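Local structure of amidase (Bacillus anthracis, 5EWQ) at residues P9-V22 with F177-L191. The protein probably hydrolyses carboxylic acid amides to the free acid and ammonia. Numbering follows the deposited sequence.
Sequences PKEPERIVYDKERV and FTMPSGYSGKKGQNL
Lys187 grips Tyr17 from both ends of its own residue: its backbone O accepts from Tyr17 N (2.6 Å), the donor lying well above the carbonyl plane, while its NZ curls back to Tyr17 O (3.2 Å). Two bends, at chi2 (60°) and chi4 (64°), fold the chain over that carbonyl and lay NZ beside Val16 CG1; Gln80 and Asn86 also accept from the ammonium. Gln189 N, bonded to Ile15 O (2.8 Å), completes a single beta bridge between Val16 and Gly188, which adds the N-terminal strap 9-22 to the hairpin 183-189. Gly188 has no side chain, which lets its CA come within 3.5 Å of Ile15 O. The Tyr17 and Tyr183 side chains cross at about a right angle; the hydroxyl of Tyr183 lies in the Tyr17 plane at its edge, and the two OH atoms share a hydrogen bond (3.1 Å). Farther along, Pro12 CB rests on the amide of Gln189 (3.6 Å to CD), whose NE2 donates to Ser181 O and Asn190 O, both in the amide plane, fixing its rotation. Leu191 CD1 covers one face of the Arg14 guanidinium, near its rim, while NH1 donates to Ile83 O. At the far end Lys10 N bonds to Thr178 O. Lys186 forms a salt bridge with Asp123, and Arg21 with Asp18, Glu90 and Asp142. Val22, in helix 20-28, packs on Ile91 of strand 88-91, at the edge of the large mixed sheet of the amidase fold, while helix 170-173 touches Met179.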
loop_
_atom_site.group_PDB
_atom_site.type_symbol
_atom_site.label_atom_id
_atom_site.label_comp_id
_atom_site.label_asym_id
_atom_site.label_seq_id
_atom_site.Cartn_x
_atom_site.Cartn_y
_atom_site.Cartn_z
ATOM N N PRO A 9 12.493 2.744 -17.618
ATOM C CA PRO A 9 11.542 3.784 -17.219
ATOM C C PRO A 9 12.149 5.184 -17.248
ATOM O O PRO A 9 13.286 5.381 -16.819
ATOM C CB PRO A 9 11.168 3.380 -15.789
ATOM C CG PRO A 9 12.324 2.524 -15.297
ATOM C CD PRO A 9 13.235 2.215 -16.462
ATOM N N LYS A 10 11.387 6.148 -17.755
ATOM C CA LYS A 10 11.850 7.527 -17.838
ATOM C C LYS A 10 11.886 8.190 -16.464
ATOM O O LYS A 10 11.442 7.612 -15.471
ATOM C CB LYS A 10 10.961 8.333 -18.788
ATOM C CG LYS A 10 11.008 7.854 -20.231
ATOM C CD LYS A 10 10.005 8.599 -21.098
ATOM C CE LYS A 10 10.288 10.093 -21.125
ATOM N NZ LYS A 10 9.297 10.828 -21.960
ATOM N N GLU A 11 12.415 9.407 -16.419
ATOM C CA GLU A 11 12.544 10.145 -15.169
ATOM C C GLU A 11 11.234 10.817 -14.767
ATOM O O GLU A 11 10.454 11.236 -15.624
ATOM C CB GLU A 11 13.652 11.193 -15.286
ATOM C CG GLU A 11 13.466 12.156 -16.444
ATOM C CD GLU A 11 14.562 13.196 -16.517
ATOM O OE1 GLU A 11 14.731 13.805 -17.594
ATOM O OE2 GLU A 11 15.253 13.406 -15.498
ATOM N N PRO A 12 10.987 10.917 -13.453
ATOM C CA PRO A 12 9.811 11.634 -12.951
ATOM C C PRO A 12 9.983 13.148 -13.037
ATOM O O PRO A 12 11.053 13.668 -12.724
ATOM C CB PRO A 12 9.718 11.175 -11.494
ATOM C CG PRO A 12 11.120 10.841 -11.122
ATOM C CD PRO A 12 11.751 10.279 -12.367
ATOM N N GLU A 13 8.934 13.841 -13.466
ATOM C CA GLU A 13 8.955 15.297 -13.553
ATOM C C GLU A 13 7.886 15.887 -12.644
ATOM O O GLU A 13 6.990 15.178 -12.195
ATOM C CB GLU A 13 8.732 15.756 -14.994
ATOM C CG GLU A 13 9.629 15.078 -16.015
ATOM C CD GLU A 13 9.367 15.561 -17.429
ATOM O OE1 GLU A 13 9.537 14.762 -18.374
ATOM O OE2 GLU A 13 8.992 16.740 -17.596
ATOM N N ARG A 14 7.978 17.183 -12.372
ATOM C CA ARG A 14 6.963 17.846 -11.562
ATOM C C ARG A 14 5.712 18.121 -12.388
ATOM O O ARG A 14 5.477 19.247 -12.829
ATOM C CB ARG A 14 7.503 19.144 -10.960
ATOM C CG ARG A 14 8.365 18.925 -9.729
ATOM C CD ARG A 14 8.631 20.224 -8.990
ATOM N NE ARG A 14 9.314 19.987 -7.721
ATOM C CZ ARG A 14 8.689 19.787 -6.565
ATOM N NH1 ARG A 14 7.363 19.798 -6.516
ATOM N NH2 ARG A 14 9.388 19.578 -5.457
ATOM N N ILE A 15 4.913 17.079 -12.589
ATOM C CA ILE A 15 3.677 17.185 -13.351
ATOM C C ILE A 15 2.468 16.985 -12.442
ATOM O O ILE A 15 2.361 15.970 -11.755
ATOM C CB ILE A 15 3.629 16.154 -14.492
ATOM C CG1 ILE A 15 4.868 16.281 -15.378
ATOM C CG2 ILE A 15 2.366 16.331 -15.312
ATOM C CD1 ILE A 15 4.918 15.269 -16.499
ATOM N N VAL A 16 1.563 17.959 -12.440
ATOM C CA VAL A 16 0.371 17.897 -11.600
ATOM C C VAL A 16 -0.889 18.225 -12.398
ATOM O O VAL A 16 -1.026 19.324 -12.934
ATOM C CB VAL A 16 0.474 18.863 -10.401
ATOM C CG1 VAL A 16 -0.832 18.884 -9.621
ATOM C CG2 VAL A 16 1.631 18.470 -9.497
ATOM N N TYR A 17 -1.805 17.263 -12.469
ATOM C CA TYR A 17 -3.064 17.442 -13.188
ATOM C C TYR A 17 -4.222 17.697 -12.230
ATOM O O TYR A 17 -4.278 17.104 -11.151
ATOM C CB TYR A 17 -3.381 16.211 -14.039
ATOM C CG TYR A 17 -2.334 15.859 -15.068
ATOM C CD1 TYR A 17 -1.843 16.815 -15.949
ATOM C CD2 TYR A 17 -1.836 14.567 -15.156
ATOM C CE1 TYR A 17 -0.886 16.489 -16.892
ATOM C CE2 TYR A 17 -0.880 14.232 -16.093
ATOM C CZ TYR A 17 -0.409 15.195 -16.959
ATOM O OH TYR A 17 0.545 14.863 -17.893
ATOM N N ASP A 18 -5.138 18.572 -12.640
ATOM C CA ASP A 18 -6.397 18.803 -11.933
ATOM C C ASP A 18 -6.193 19.059 -10.439
ATOM O O ASP A 18 -6.593 18.252 -9.600
ATOM C CB ASP A 18 -7.335 17.609 -12.141
ATOM C CG ASP A 18 -8.767 17.913 -11.752
ATOM O OD1 ASP A 18 -9.107 19.106 -11.614
ATOM O OD2 ASP A 18 -9.554 16.957 -11.593
ATOM N N LYS A 19 -5.566 20.185 -10.117
ATOM C CA LYS A 19 -5.215 20.498 -8.737
ATOM C C LYS A 19 -6.446 20.833 -7.895
ATOM O O LYS A 19 -6.470 20.584 -6.690
ATOM C CB LYS A 19 -4.216 21.656 -8.699
ATOM C CG LYS A 19 -3.608 21.903 -7.331
ATOM C CD LYS A 19 -2.090 21.853 -7.387
ATOM C CE LYS A 19 -1.528 22.971 -8.248
ATOM N NZ LYS A 19 -0.040 22.983 -8.232
ATOM N N GLU A 20 -7.471 21.386 -8.538
ATOM C CA GLU A 20 -8.683 21.796 -7.834
ATOM C C GLU A 20 -9.561 20.608 -7.448
ATOM O O GLU A 20 -10.560 20.767 -6.747
ATOM C CB GLU A 20 -9.484 22.783 -8.686
ATOM C CG GLU A 20 -8.794 24.121 -8.886
ATOM C CD GLU A 20 -8.580 24.869 -7.583
ATOM O OE1 GLU A 20 -9.426 24.744 -6.673
ATOM O OE2 GLU A 20 -7.560 25.581 -7.467
ATOM N N ARG A 21 -9.186 19.421 -7.911
ATOM C CA ARG A 21 -9.890 18.196 -7.551
ATOM C C ARG A 21 -9.715 17.895 -6.065
ATOM O O ARG A 21 -10.600 17.329 -5.422
ATOM C CB ARG A 21 -9.387 17.024 -8.397
ATOM C CG ARG A 21 -9.962 15.670 -8.014
ATOM C CD ARG A 21 -9.369 14.558 -8.866
ATOM N NE ARG A 21 -9.853 14.597 -10.240
ATOM C CZ ARG A 21 -10.903 13.910 -10.678
ATOM N NH1 ARG A 21 -11.579 13.129 -9.846
ATOM N NH2 ARG A 21 -11.278 14.004 -11.947
ATOM N N VAL A 22 -8.566 18.290 -5.526
ATOM C CA VAL A 22 -8.230 18.030 -4.132
ATOM C C VAL A 22 -8.438 19.269 -3.261
ATOM O O VAL A 22 -8.954 19.176 -2.147
ATOM C CB VAL A 22 -6.769 17.547 -3.996
ATOM C CG1 VAL A 22 -6.368 17.432 -2.534
ATOM C CG2 VAL A 22 -6.588 16.217 -4.710
ATOM N N PHE A 177 6.506 0.472 -20.455
ATOM C CA PHE A 177 7.797 0.192 -19.838
ATOM C C PHE A 177 8.560 1.472 -19.506
ATOM O O PHE A 177 9.502 1.455 -18.713
ATOM C CB PHE A 177 8.650 -0.687 -20.758
ATOM C CG PHE A 177 7.977 -1.962 -21.183
ATOM C CD1 PHE A 177 8.056 -3.099 -20.397
ATOM C CD2 PHE A 177 7.278 -2.027 -22.379
ATOM C CE1 PHE A 177 7.443 -4.276 -20.789
ATOM C CE2 PHE A 177 6.662 -3.202 -22.776
ATOM C CZ PHE A 177 6.746 -4.327 -21.981
ATOM N N THR A 178 8.149 2.580 -20.114
ATOM C CA THR A 178 8.870 3.841 -19.977
ATOM C C THR A 178 8.244 4.771 -18.943
ATOM O O THR A 178 8.813 5.808 -18.608
ATOM C CB THR A 178 8.948 4.590 -21.319
ATOM O OG1 THR A 178 7.625 4.904 -21.770
ATOM C CG2 THR A 178 9.650 3.740 -22.366
HETATM N N MSE A 179 7.068 4.399 -18.447
HETATM C CA MSE A 179 6.356 5.227 -17.481
HETATM C C MSE A 179 7.027 5.185 -16.112
HETATM O O MSE A 179 7.249 4.108 -15.559
HETATM C CB MSE A 179 4.898 4.779 -17.360
HETATM C CG MSE A 179 4.036 5.705 -16.517
HETATM SE SE MSE A 179 2.264 4.977 -16.165
HETATM C CE MSE A 179 2.784 3.516 -14.983
ATOM N N PRO A 180 7.352 6.365 -15.564
ATOM C CA PRO A 180 7.956 6.461 -14.232
ATOM C C PRO A 180 6.984 6.033 -13.139
ATOM O O PRO A 180 5.779 6.248 -13.268
ATOM C CB PRO A 180 8.298 7.949 -14.107
ATOM C CG PRO A 180 7.335 8.630 -15.020
ATOM C CD PRO A 180 7.152 7.690 -16.175
ATOM N N SER A 181 7.509 5.430 -12.078
ATOM C CA SER A 181 6.682 4.995 -10.963
ATOM C C SER A 181 6.083 6.193 -10.238
ATOM O O SER A 181 6.734 7.226 -10.084
ATOM C CB SER A 181 7.499 4.142 -9.991
ATOM O OG SER A 181 8.616 4.861 -9.498
ATOM N N GLY A 182 4.837 6.051 -9.798
ATOM C CA GLY A 182 4.158 7.120 -9.093
ATOM C C GLY A 182 3.412 8.060 -10.020
ATOM O O GLY A 182 2.732 8.980 -9.569
ATOM N N TYR A 183 3.535 7.833 -11.324
ATOM C CA TYR A 183 2.834 8.664 -12.296
ATOM C C TYR A 183 1.464 8.093 -12.649
ATOM O O TYR A 183 1.299 6.882 -12.797
ATOM C CB TYR A 183 3.664 8.833 -13.571
ATOM C CG TYR A 183 2.943 9.615 -14.646
ATOM C CD1 TYR A 183 2.922 11.005 -14.625
ATOM C CD2 TYR A 183 2.272 8.966 -15.676
ATOM C CE1 TYR A 183 2.258 11.726 -15.602
ATOM C CE2 TYR A 183 1.604 9.679 -16.656
ATOM C CZ TYR A 183 1.602 11.058 -16.614
ATOM O OH TYR A 183 0.940 11.771 -17.589
ATOM N N SER A 184 0.486 8.982 -12.787
ATOM C CA SER A 184 -0.851 8.602 -13.224
ATOM C C SER A 184 -1.422 9.690 -14.123
ATOM O O SER A 184 -1.209 10.877 -13.879
ATOM C CB SER A 184 -1.774 8.370 -12.028
ATOM O OG SER A 184 -2.131 9.597 -11.419
ATOM N N GLY A 185 -2.149 9.284 -15.157
ATOM C CA GLY A 185 -2.757 10.232 -16.074
ATOM C C GLY A 185 -3.891 11.008 -15.433
ATOM O O GLY A 185 -4.355 12.010 -15.975
ATOM N N LYS A 186 -4.333 10.545 -14.269
ATOM C CA LYS A 186 -5.445 11.165 -13.560
ATOM C C LYS A 186 -5.013 12.385 -12.752
ATOM O O LYS A 186 -5.617 13.452 -12.853
ATOM C CB LYS A 186 -6.112 10.145 -12.636
ATOM C CG LYS A 186 -7.254 10.706 -11.808
ATOM C CD LYS A 186 -7.751 9.681 -10.808
ATOM C CE LYS A 186 -8.931 10.207 -10.008
ATOM N NZ LYS A 186 -9.407 9.208 -9.013
ATOM N N LYS A 187 -3.965 12.222 -11.949
ATOM C CA LYS A 187 -3.535 13.283 -11.044
ATOM C C LYS A 187 -2.151 13.825 -11.393
ATOM O O LYS A 187 -1.884 15.016 -11.226
ATOM C CB LYS A 187 -3.544 12.780 -9.599
ATOM C CG LYS A 187 -3.459 13.888 -8.568
ATOM C CD LYS A 187 -4.632 14.847 -8.702
ATOM C CE LYS A 187 -4.491 16.030 -7.761
ATOM N NZ LYS A 187 -3.302 16.864 -8.091
ATOM N N GLY A 188 -1.272 12.954 -11.874
ATOM C CA GLY A 188 0.071 13.362 -12.242
ATOM C C GLY A 188 1.149 12.551 -11.549
ATOM O O GLY A 188 0.928 11.402 -11.169
ATOM N N GLN A 189 2.319 13.160 -11.375
ATOM C CA GLN A 189 3.473 12.461 -10.820
ATOM C C GLN A 189 3.546 12.550 -9.298
ATOM O O GLN A 189 3.435 13.630 -8.721
ATOM C CB GLN A 189 4.765 13.017 -11.425
ATOM C CG GLN A 189 6.031 12.422 -10.830
ATOM C CD GLN A 189 6.181 10.948 -11.140
ATOM O OE1 GLN A 189 6.210 10.548 -12.303
ATOM N NE2 GLN A 189 6.270 10.129 -10.098
ATOM N N ASN A 190 3.737 11.401 -8.660
ATOM C CA ASN A 190 3.951 11.337 -7.221
ATOM C C ASN A 190 5.410 11.640 -6.901
ATOM O O ASN A 190 6.312 11.154 -7.584
ATOM C CB ASN A 190 3.567 9.955 -6.684
ATOM C CG ASN A 190 3.141 9.983 -5.228
ATOM O OD1 ASN A 190 2.085 9.461 -4.878
ATOM N ND2 ASN A 190 3.963 10.577 -4.372
ATOM N N LEU A 191 5.640 12.442 -5.866
ATOM C CA LEU A 191 7.000 12.782 -5.458
ATOM C C LEU A 191 7.355 12.177 -4.101
ATOM O O LEU A 191 6.512 12.083 -3.210
ATOM C CB LEU A 191 7.183 14.300 -5.421
ATOM C CG LEU A 191 6.974 15.026 -6.752
ATOM C CD1 LEU A 191 7.295 16.503 -6.605
ATOM C CD2 LEU A 191 7.812 14.394 -7.856
#